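Local coordinates for heme-binding protein A (PDB 3TPA), which is probably the solute-binding component of a bacterial ABC transporter, related to glutathione-binding proteins of the GbpA family and named for heme binding, at residues 317-331 against 461-475. The protein carries 1 engineered substitution. Residues are numbered along the deposited sequence; the frame is centred on the assembly and turned at random. Where two conformers were deposited one is given.
Sequences FPDAVLGYNPHLPQY and RAKLYQQAVEIFQQN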
ATOM      1  N   PHE A 317       7.229  11.037  -2.017  1.00 15.10           N
ATOM      2  CA  PHE A 317       6.308  10.104  -2.637  1.00 12.11           C
ATOM      3  C   PHE A 317       6.428  10.210  -4.154  1.00 15.34           C
ATOM      4  O   PHE A 317       6.816  11.253  -4.660  1.00 21.72           O
ATOM      5  CB  PHE A 317       4.859  10.326  -2.175  1.00 17.64           C
ATOM      6  CG  PHE A 317       4.482  11.772  -1.970  1.00 17.24           C
ATOM      7  CD1 PHE A 317       4.409  12.648  -3.036  1.00 16.48           C
ATOM      8  CD2 PHE A 317       4.181  12.245  -0.702  1.00 16.49           C
ATOM      9  CE1 PHE A 317       4.042  13.980  -2.837  1.00 20.29           C
ATOM     10  CE2 PHE A 317       3.817  13.571  -0.502  1.00 19.48           C
ATOM     11  CZ  PHE A 317       3.753  14.438  -1.571  1.00 16.79           C
ATOM     12  N   PRO A 318       6.118   9.125  -4.885  1.00 12.98           N
ATOM     13  CA  PRO A 318       6.254   9.150  -6.351  1.00 19.82           C
ATOM     14  C   PRO A 318       5.212  10.044  -7.026  1.00 19.87           C
ATOM     15  O   PRO A 318       4.257  10.496  -6.386  1.00 16.00           O
ATOM     16  CB  PRO A 318       6.039   7.682  -6.751  1.00 15.32           C
ATOM     17  CG  PRO A 318       5.154   7.147  -5.681  1.00 14.69           C
ATOM     18  CD  PRO A 318       5.616   7.830  -4.404  1.00 12.84           C
ATOM     19  N   ASP A 319       5.388  10.274  -8.324  1.00 14.50           N
ATOM     20  CA  ASP A 319       4.544  11.217  -9.030  1.00 18.33           C
ATOM     21  C   ASP A 319       3.116  10.737  -9.250  1.00 20.44           C
ATOM     22  O   ASP A 319       2.308  11.481  -9.792  1.00 25.15           O
ATOM     23  CB  ASP A 319       5.193  11.683 -10.349  1.00 31.16           C
ATOM     24  CG  ASP A 319       5.187  10.612 -11.455  1.00 34.81           C
ATOM     25  OD1 ASP A 319       4.832   9.442 -11.215  1.00 26.16           O
ATOM     26  OD2 ASP A 319       5.569  10.966 -12.592  1.00 39.85           O
ATOM     27  N   ALA A 320       2.785   9.522  -8.814  1.00 17.01           N
ATOM     28  CA  ALA A 320       1.382   9.106  -8.825  1.00 13.67           C
ATOM     29  C   ALA A 320       0.582   9.754  -7.686  1.00 23.49           C
ATOM     30  O   ALA A 320      -0.647   9.767  -7.726  1.00 23.53           O
ATOM     31  CB  ALA A 320       1.265   7.614  -8.731  1.00 14.38           C
ATOM     32  N   VAL A 321       1.281  10.261  -6.668  1.00 21.31           N
ATOM     33  CA  VAL A 321       0.618  10.769  -5.462  1.00 16.48           C
ATOM     34  C   VAL A 321       0.289  12.256  -5.552  1.00 11.03           C
ATOM     35  O   VAL A 321       1.083  13.041  -6.058  1.00 14.26           O
ATOM     36  CB  VAL A 321       1.448  10.489  -4.175  1.00 16.52           C
ATOM     37  CG1 VAL A 321       0.717  10.999  -2.958  1.00 14.65           C
ATOM     38  CG2 VAL A 321       1.724   9.000  -4.010  1.00 14.31           C
ATOM     39  N   LEU A 322      -0.886  12.631  -5.049  1.00 12.38           N
ATOM     40  CA  LEU A 322      -1.325  14.026  -5.003  1.00 14.87           C
ATOM     41  C   LEU A 322      -0.306  14.902  -4.274  1.00 19.94           C
ATOM     42  O   LEU A 322       0.167  14.534  -3.202  1.00 22.24           O
ATOM     43  CB  LEU A 322      -2.680  14.134  -4.292  1.00 16.25           C
ATOM     44  CG  LEU A 322      -3.245  15.561  -4.276  1.00 20.74           C
ATOM     45  CD1 LEU A 322      -3.667  15.961  -5.684  1.00 26.64           C
ATOM     46  CD2 LEU A 322      -4.404  15.695  -3.315  1.00 20.83           C
ATOM     47  N   GLY A 323       0.019  16.058  -4.845  1.00 14.27           N
ATOM     48  CA  GLY A 323       0.982  16.962  -4.242  1.00 15.02           C
ATOM     49  C   GLY A 323       2.416  16.844  -4.755  1.00 20.40           C
ATOM     50  O   GLY A 323       3.270  17.657  -4.409  1.00 18.64           O
ATOM     51  N   TYR A 324       2.689  15.827  -5.567  1.00 20.00           N
ATOM     52  CA  TYR A 324       4.016  15.648  -6.151  1.00 16.02           C
ATOM     53  C   TYR A 324       4.500  16.950  -6.764  1.00 22.63           C
ATOM     54  O   TYR A 324       3.715  17.658  -7.397  1.00 21.34           O
ATOM     55  CB  TYR A 324       3.985  14.565  -7.238  1.00 18.28           C
ATOM     56  CG  TYR A 324       5.342  14.333  -7.870  1.00 24.76           C
ATOM     57  CD1 TYR A 324       6.271  13.489  -7.270  1.00 27.93           C
ATOM     58  CD2 TYR A 324       5.697  14.963  -9.052  1.00 25.92           C
ATOM     59  CE1 TYR A 324       7.513  13.273  -7.835  1.00 26.80           C
ATOM     60  CE2 TYR A 324       6.947  14.753  -9.629  1.00 28.25           C
ATOM     61  CZ  TYR A 324       7.844  13.905  -9.014  1.00 31.21           C
ATOM     62  OH  TYR A 324       9.083  13.694  -9.579  1.00 33.51           O
ATOM     63  N   ASN A 325       5.787  17.257  -6.593  1.00 21.82           N
ATOM     64  CA  ASN A 325       6.354  18.511  -7.103  1.00 22.54           C
ATOM     65  C   ASN A 325       7.549  18.277  -8.013  1.00 26.54           C
ATOM     66  O   ASN A 325       8.650  18.020  -7.539  1.00 25.86           O
ATOM     67  CB  ASN A 325       6.755  19.449  -5.956  1.00 15.42           C
ATOM     68  CG  ASN A 325       7.372  20.746  -6.444  1.00 21.20           C
ATOM     69  OD1 ASN A 325       7.395  21.031  -7.643  1.00 22.38           O
ATOM     70  ND2 ASN A 325       7.869  21.548  -5.508  1.00 21.58           N
ATOM     71  N   PRO A 326       7.337  18.401  -9.333  1.00 29.04           N
ATOM     72  CA  PRO A 326       8.397  18.075 -10.300  1.00 30.89           C
ATOM     73  C   PRO A 326       9.612  19.014 -10.232  1.00 34.28           C
ATOM     74  O   PRO A 326      10.631  18.721 -10.847  1.00 40.26           O
ATOM     75  CB  PRO A 326       7.690  18.196 -11.656  1.00 28.19           C
ATOM     76  CG  PRO A 326       6.535  19.107 -11.404  1.00 28.51           C
ATOM     77  CD  PRO A 326       6.107  18.881  -9.985  1.00 20.71           C
ATOM     78  N   HIS A 327       9.523  20.109  -9.490  1.00 27.78           N
ATOM     79  CA  HIS A 327      10.634  21.054  -9.440  1.00 28.04           C
ATOM     80  C   HIS A 327      11.095  21.325  -8.008  1.00 28.73           C
ATOM     81  O   HIS A 327      11.722  22.347  -7.723  1.00 31.04           O
ATOM     82  CB  HIS A 327      10.267  22.358 -10.164  1.00 30.41           C
ATOM     83  CG  HIS A 327       8.938  22.917  -9.762  1.00 46.22           C
ATOM     84  ND1 HIS A 327       8.777  23.722  -8.654  1.00 54.94           N
ATOM     85  CD2 HIS A 327       7.709  22.782 -10.316  1.00 55.39           C
ATOM     86  CE1 HIS A 327       7.502  24.060  -8.539  1.00 56.29           C
ATOM     87  NE2 HIS A 327       6.831  23.499  -9.531  1.00 56.96           N
ATOM     88  N   LEU A 328      10.771  20.409  -7.106  1.00 21.26           N
ATOM     89  CA  LEU A 328      11.313  20.464  -5.753  1.00 21.14           C
ATOM     90  C   LEU A 328      12.837  20.560  -5.838  1.00 29.58           C
ATOM     91  O   LEU A 328      13.477  19.737  -6.498  1.00 28.91           O
ATOM     92  CB  LEU A 328      10.919  19.204  -4.981  1.00 15.58           C
ATOM     93  CG  LEU A 328      11.226  19.196  -3.482  1.00 20.25           C
ATOM     94  CD1 LEU A 328      10.512  20.367  -2.742  1.00 16.96           C
ATOM     95  CD2 LEU A 328      10.824  17.854  -2.883  1.00 17.24           C
ATOM     96  N   PRO A 329      13.423  21.566  -5.172  1.00 26.84           N
ATOM     97  CA  PRO A 329      14.882  21.721  -5.216  1.00 22.03           C
ATOM     98  C   PRO A 329      15.570  20.508  -4.607  1.00 18.40           C
ATOM     99  O   PRO A 329      15.078  19.952  -3.627  1.00 21.68           O
ATOM    100  CB  PRO A 329      15.128  22.970  -4.359  1.00 24.11           C
ATOM    101  CG  PRO A 329      13.822  23.713  -4.374  1.00 27.18           C
ATOM    102  CD  PRO A 329      12.774  22.639  -4.394  1.00 27.06           C
ATOM    103  N   GLN A 330      16.687  20.095  -5.198  1.00 20.11           N
ATOM    104  CA  GLN A 330      17.412  18.902  -4.771  1.00 17.92           C
ATOM    105  C   GLN A 330      18.787  19.264  -4.222  1.00 25.58           C
ATOM    106  O   GLN A 330      19.390  20.287  -4.610  1.00 20.69           O
ATOM    107  CB  GLN A 330      17.596  17.932  -5.946  1.00 21.62           C
ATOM    108  CG  GLN A 330      16.288  17.405  -6.518  1.00 24.60           C
ATOM    109  CD  GLN A 330      15.489  16.637  -5.485  1.00 29.61           C
ATOM    110  OE1 GLN A 330      15.944  15.617  -4.969  1.00 27.31           O
ATOM    111  NE2 GLN A 330      14.301  17.135  -5.163  1.00 26.60           N
ATOM    112  N   TYR A 331      19.287  18.429  -3.318  1.00 20.01           N
ATOM    113  CA  TYR A 331      20.663  18.568  -2.864  1.00 21.38           C
ATOM    114  C   TYR A 331      21.503  17.638  -3.725  1.00 23.66           C
ATOM    115  O   TYR A 331      21.711  16.480  -3.377  1.00 24.52           O
ATOM    116  CB  TYR A 331      20.801  18.211  -1.382  1.00 17.66           C
ATOM    117  CG  TYR A 331      19.933  19.052  -0.452  1.00 20.08           C
ATOM    118  CD1 TYR A 331      20.344  20.309  -0.019  1.00 21.79           C
ATOM    119  CD2 TYR A 331      18.700  18.586  -0.018  1.00 14.23           C
ATOM    120  CE1 TYR A 331      19.537  21.074   0.832  1.00 18.93           C
ATOM    121  CE2 TYR A 331      17.918  19.327   0.820  1.00 19.02           C
ATOM    122  CZ  TYR A 331      18.330  20.571   1.234  1.00 13.66           C
ATOM    123  OH  TYR A 331      17.517  21.276   2.075  1.00 16.72           O
ATOM    124  N   ARG A 461      -5.846  20.943  -1.766  1.00 20.91           N
ATOM    125  CA  ARG A 461      -4.980  19.993  -1.052  1.00 15.64           C
ATOM    126  C   ARG A 461      -3.582  19.892  -1.676  1.00 17.95           C
ATOM    127  O   ARG A 461      -2.564  19.891  -0.976  1.00 16.81           O
ATOM    128  CB  ARG A 461      -5.598  18.591  -1.037  1.00 15.04           C
ATOM    129  CG  ARG A 461      -6.956  18.472  -0.371  1.00 22.06           C
ATOM    130  CD  ARG A 461      -7.372  17.007  -0.257  1.00 15.62           C
ATOM    131  NE  ARG A 461      -6.598  16.347   0.782  1.00 15.46           N
ATOM    132  CZ  ARG A 461      -6.145  15.104   0.731  1.00 18.49           C
ATOM    133  NH1 ARG A 461      -6.386  14.321  -0.314  1.00 15.98           N
ATOM    134  NH2 ARG A 461      -5.448  14.640   1.753  1.00 12.54           N
ATOM    135  N   ALA A 462      -3.536  19.798  -3.000  1.00 20.87           N
ATOM    136  CA  ALA A 462      -2.269  19.626  -3.694  1.00 17.89           C
ATOM    137  C   ALA A 462      -1.306  20.772  -3.409  1.00 20.83           C
ATOM    138  O   ALA A 462      -0.122  20.553  -3.160  1.00 20.28           O
ATOM    139  CB  ALA A 462      -2.490  19.467  -5.185  1.00 19.64           C
ATOM    140  N   LYS A 463      -1.814  21.996  -3.436  1.00 21.19           N
ATOM    141  CA  LYS A 463      -0.979  23.157  -3.157  1.00 22.10           C
ATOM    142  C   LYS A 463      -0.508  23.154  -1.706  1.00 21.42           C
ATOM    143  O   LYS A 463       0.633  23.489  -1.410  1.00 23.66           O
ATOM    144  CB  LYS A 463      -1.720  24.454  -3.472  1.00 31.93           C
ATOM    145  CG  LYS A 463      -2.024  24.642  -4.957  1.00 50.38           C
ATOM    146  CD  LYS A 463      -2.453  26.080  -5.249  1.00 62.90           C
ATOM    147  CE  LYS A 463      -3.015  26.236  -6.657  1.00 65.16           C
ATOM    148  NZ  LYS A 463      -4.391  25.680  -6.779  1.00 67.25           N
ATOM    149  N   LEU A 464      -1.387  22.764  -0.797  1.00 16.25           N
ATOM    150  CA  LEU A 464      -1.004  22.694   0.605  1.00 21.86           C
ATOM    151  C   LEU A 464       0.119  21.667   0.786  1.00 18.34           C
ATOM    152  O   LEU A 464       1.104  21.933   1.474  1.00 14.83           O
ATOM    153  CB  LEU A 464      -2.215  22.359   1.490  1.00 21.08           C
ATOM    154  CG  LEU A 464      -3.280  23.452   1.679  1.00 18.25           C
ATOM    155  CD1 LEU A 464      -4.494  22.881   2.390  1.00 14.53           C
ATOM    156  CD2 LEU A 464      -2.738  24.668   2.450  1.00 20.89           C
ATOM    157  N   TYR A 465      -0.023  20.505   0.147  1.00 17.34           N
ATOM    158  CA  TYR A 465       1.007  19.473   0.250  1.00 19.15           C
ATOM    159  C   TYR A 465       2.317  19.921  -0.370  1.00 15.98           C
ATOM    160  O   TYR A 465       3.393  19.661   0.174  1.00 11.56           O
ATOM    161  CB  TYR A 465       0.529  18.110  -0.300  1.00 17.12           C
ATOM    162  CG  TYR A 465      -0.486  17.473   0.621  1.00 14.09           C
ATOM    163  CD1 TYR A 465      -0.166  17.223   1.946  1.00 15.33           C
ATOM    164  CD2 TYR A 465      -1.769  17.166   0.187  1.00 14.93           C
ATOM    165  CE1 TYR A 465      -1.074  16.667   2.809  1.00 13.58           C
ATOM    166  CE2 TYR A 465      -2.697  16.591   1.049  1.00 12.45           C
ATOM    167  CZ  TYR A 465      -2.337  16.349   2.360  1.00 19.37           C
ATOM    168  OH  TYR A 465      -3.236  15.802   3.243  1.00 15.85           O
ATOM    169  N   GLN A 466       2.237  20.630  -1.491  1.00 13.42           N
ATOM    170  CA  GLN A 466       3.471  21.107  -2.108  1.00 14.60           C
ATOM    171  C   GLN A 466       4.209  22.054  -1.170  1.00 20.72           C
ATOM    172  O   GLN A 466       5.439  22.035  -1.096  1.00 17.97           O
ATOM    173  CB  GLN A 466       3.201  21.775  -3.451  1.00 17.21           C
ATOM    174  CG  GLN A 466       2.896  20.784  -4.565  1.00 29.77           C
ATOM    175  CD  GLN A 466       2.867  21.434  -5.933  1.00 43.39           C
ATOM    176  OE1 GLN A 466       2.623  22.635  -6.054  1.00 44.93           O
ATOM    177  NE2 GLN A 466       3.128  20.647  -6.972  1.00 44.10           N
ATOM    178  N   GLN A 467       3.439  22.883  -0.463  1.00 18.07           N
ATOM    179  CA  GLN A 467       3.998  23.806   0.492  1.00 17.69           C
ATOM    180  C   GLN A 467       4.632  23.083   1.663  1.00 14.56           C
ATOM    181  O   GLN A 467       5.736  23.444   2.088  1.00 11.50           O
ATOM    182  CB  GLN A 467       2.932  24.772   1.010  1.00 21.53           C
ATOM    183  CG  GLN A 467       2.492  25.796  -0.004  1.00 33.50           C
ATOM    184  CD  GLN A 467       1.541  26.819   0.573  1.00 39.81           C
ATOM    185  OE1 GLN A 467       1.240  26.809   1.766  1.00 36.79           O
ATOM    186  NE2 GLN A 467       1.075  27.723  -0.275  1.00 46.55           N
ATOM    187  N   ALA A 468       3.932  22.087   2.202  1.00 11.20           N
ATOM    188  CA  ALA A 468       4.480  21.272   3.300  1.00 11.97           C
ATOM    189  C   ALA A 468       5.770  20.561   2.903  1.00 17.50           C
ATOM    190  O   ALA A 468       6.732  20.522   3.667  1.00 15.15           O
ATOM    191  CB  ALA A 468       3.455  20.240   3.766  1.00 13.46           C
ATOM    192  N   VAL A 469       5.782  19.977   1.706  1.00 16.45           N
ATOM    193  CA  VAL A 469       6.967  19.255   1.243  1.00 12.32           C
ATOM    194  C   VAL A 469       8.171  20.198   1.049  1.00 10.38           C
ATOM    195  O   VAL A 469       9.290  19.837   1.345  1.00 15.47           O
ATOM    196  CB  VAL A 469       6.673  18.428  -0.031  1.00 14.29           C
ATOM    197  CG1 VAL A 469       7.964  17.959  -0.677  1.00 12.31           C
ATOM    198  CG2 VAL A 469       5.797  17.239   0.332  1.00 16.05           C
ATOM    199  N   GLU A 470       7.945  21.428   0.602  1.00 14.83           N
ATOM    200  CA  GLU A 470       9.048  22.383   0.458  0.52 18.54           C
ATOM    201  C   GLU A 470       9.693  22.689   1.814  1.00 19.59           C
ATOM    202  O   GLU A 470      10.912  22.840   1.921  1.00 17.68           O
ATOM    203  CB  GLU A 470       8.567  23.670  -0.222  0.52 17.15           C
ATOM    204  CG  GLU A 470       8.244  23.509  -1.708  0.52 22.32           C
ATOM    205  CD  GLU A 470       9.361  23.996  -2.624  0.52 22.97           C
ATOM    206  OE1 GLU A 470      10.473  24.282  -2.133  0.52 24.90           O
ATOM    207  OE2 GLU A 470       9.124  24.097  -3.848  0.52 25.10           O
ATOM    208  N   ILE A 471       8.878  22.773   2.859  1.00 17.13           N
ATOM    209  CA  ILE A 471       9.407  23.004   4.204  1.00 14.12           C
ATOM    210  C   ILE A 471      10.210  21.794   4.687  1.00 13.59           C
ATOM    211  O   ILE A 471      11.347  21.920   5.179  1.00 14.13           O
ATOM    212  CB  ILE A 471       8.287  23.324   5.219  1.00 19.06           C
ATOM    213  CG1 ILE A 471       7.672  24.701   4.936  1.00 16.21           C
ATOM    214  CG2 ILE A 471       8.819  23.245   6.656  1.00 13.70           C
ATOM    215  CD1 ILE A 471       6.380  24.977   5.721  1.00 14.62           C
ATOM    216  N   PHE A 472       9.617  20.617   4.546  1.00 11.54           N
ATOM    217  CA  PHE A 472      10.348  19.371   4.826  1.00 12.96           C
ATOM    218  C   PHE A 472      11.697  19.315   4.085  1.00 14.62           C
ATOM    219  O   PHE A 472      12.731  19.014   4.676  1.00 17.68           O
ATOM    220  CB  PHE A 472       9.510  18.143   4.452  1.00  9.51           C
ATOM    221  CG  PHE A 472      10.342  16.966   4.023  1.00 12.91           C
ATOM    222  CD1 PHE A 472      11.001  16.179   4.964  1.00  9.96           C
ATOM    223  CD2 PHE A 472      10.502  16.668   2.668  1.00 10.00           C
ATOM    224  CE1 PHE A 472      11.786  15.081   4.549  1.00 11.39           C
ATOM    225  CE2 PHE A 472      11.289  15.603   2.254  1.00  8.28           C
ATOM    226  CZ  PHE A 472      11.929  14.806   3.195  1.00 11.12           C
ATOM    227  N   GLN A 473      11.690  19.607   2.791  1.00 14.87           N
ATOM    228  CA  GLN A 473      12.926  19.513   1.995  1.00 13.44           C
ATOM    229  C   GLN A 473      14.009  20.482   2.473  1.00 18.80           C
ATOM    230  O   GLN A 473      15.168  20.109   2.577  1.00 19.92           O
ATOM    231  CB  GLN A 473      12.638  19.712   0.499  1.00 12.99           C
ATOM    232  CG  GLN A 473      13.836  19.400  -0.436  1.00 14.86           C
ATOM    233  CD  GLN A 473      14.174  17.900  -0.536  1.00 20.64           C
ATOM    234  OE1 GLN A 473      13.772  17.101   0.302  1.00 22.28           O
ATOM    235  NE2 GLN A 473      14.909  17.527  -1.576  1.00 15.27           N
ATOM    236  N   GLN A 474      13.610  21.717   2.787  1.00 17.32           N
ATOM    237  CA  GLN A 474      14.515  22.740   3.308  0.57 15.07           C
ATOM    238  C   GLN A 474      15.259  22.270   4.557  1.00 18.01           C
ATOM    239  O   GLN A 474      16.393  22.660   4.805  1.00 20.77           O
ATOM    240  CB  GLN A 474      13.720  24.023   3.626  0.57 13.58           C
ATOM    241  CG  GLN A 474      13.297  24.806   2.385  0.57 17.55           C
ATOM    242  CD  GLN A 474      12.267  25.899   2.661  0.57 23.72           C
ATOM    243  OE1 GLN A 474      11.540  25.864   3.659  0.57 21.19           O
ATOM    244  NE2 GLN A 474      12.192  26.869   1.758  0.57 22.84           N
ATOM    245  N   ASN A 475      14.600  21.437   5.352  1.00 12.91           N
ATOM    246  CA  ASN A 475      15.138  20.975   6.625  1.00  9.72           C
ATOM    247  C   ASN A 475      15.787  19.599   6.571  1.00 14.84           C
ATOM    248  O   ASN A 475      16.474  19.203   7.507  1.00 15.59           O
ATOM    249  CB  ASN A 475      14.039  21.007   7.689  1.00  9.65           C
ATOM    250  CG  ASN A 475      13.692  22.403   8.082  1.00 22.55           C
ATOM    251  OD1 ASN A 475      14.433  23.036   8.818  1.00 17.94           O
ATOM    252  ND2 ASN A 475      12.600  22.919   7.550  1.00 15.64           N
TER
HETATM  253  O   HOH W   1       6.811  20.437  -2.919  1.00 18.16           O
HETATM  254  O   HOH W   2      15.128  14.396  -2.138  1.00 15.61           O
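The long loop between strand 310-312 and helix 335-344, part of a family 5 solute-binding fold, runs as a chain of turns along helix 458-475, from Leu322 and Gly323 against Arg461 and Ala462 to Tyr331 near the last helical turn. Gly323 and Ala462 form the nearest CA pair, 4.2 Å between their CA atoms, with the glycine at the third position of a type II turn whose positive phi (96°) suits it. Beside it, Leu322 CD1 rests on Ala462 CB at 3.7 Å, while its other methyl meets Arg461. Three polar grips follow. Gln466, extended beyond CG, sends NE2 to Tyr324 O (3.1 Å), striking that carbonyl from above its plane. In Gln473, CG lies anti to the backbone N (chi1 -170°) and the chain bends at chi2, setting the amide against the loop; NE2 donates to Pro329 O at 3.2 Å, within the carbonyl plane. Tyr331 OH donates to Gln473 O (2.7 Å), the acceptor lying at the ring edge. Between these grips Leu328 inserts its branches: CD2 sits 3.6 Å from Val469 CG1, and CD1 lies against Gln473 CB. A water joins Asn325 ND2 to Gln466 O, and Asn325 OD1 accepts from the backbone N of His327, closing an Asx turn. Arg461 forms a salt bridge with Asp418, Phe317 packs edge-to-face on Phe422 of helix 420-427, and helix 443-453 meets helix 458-475 through Leu464, Gln467 and Ile471.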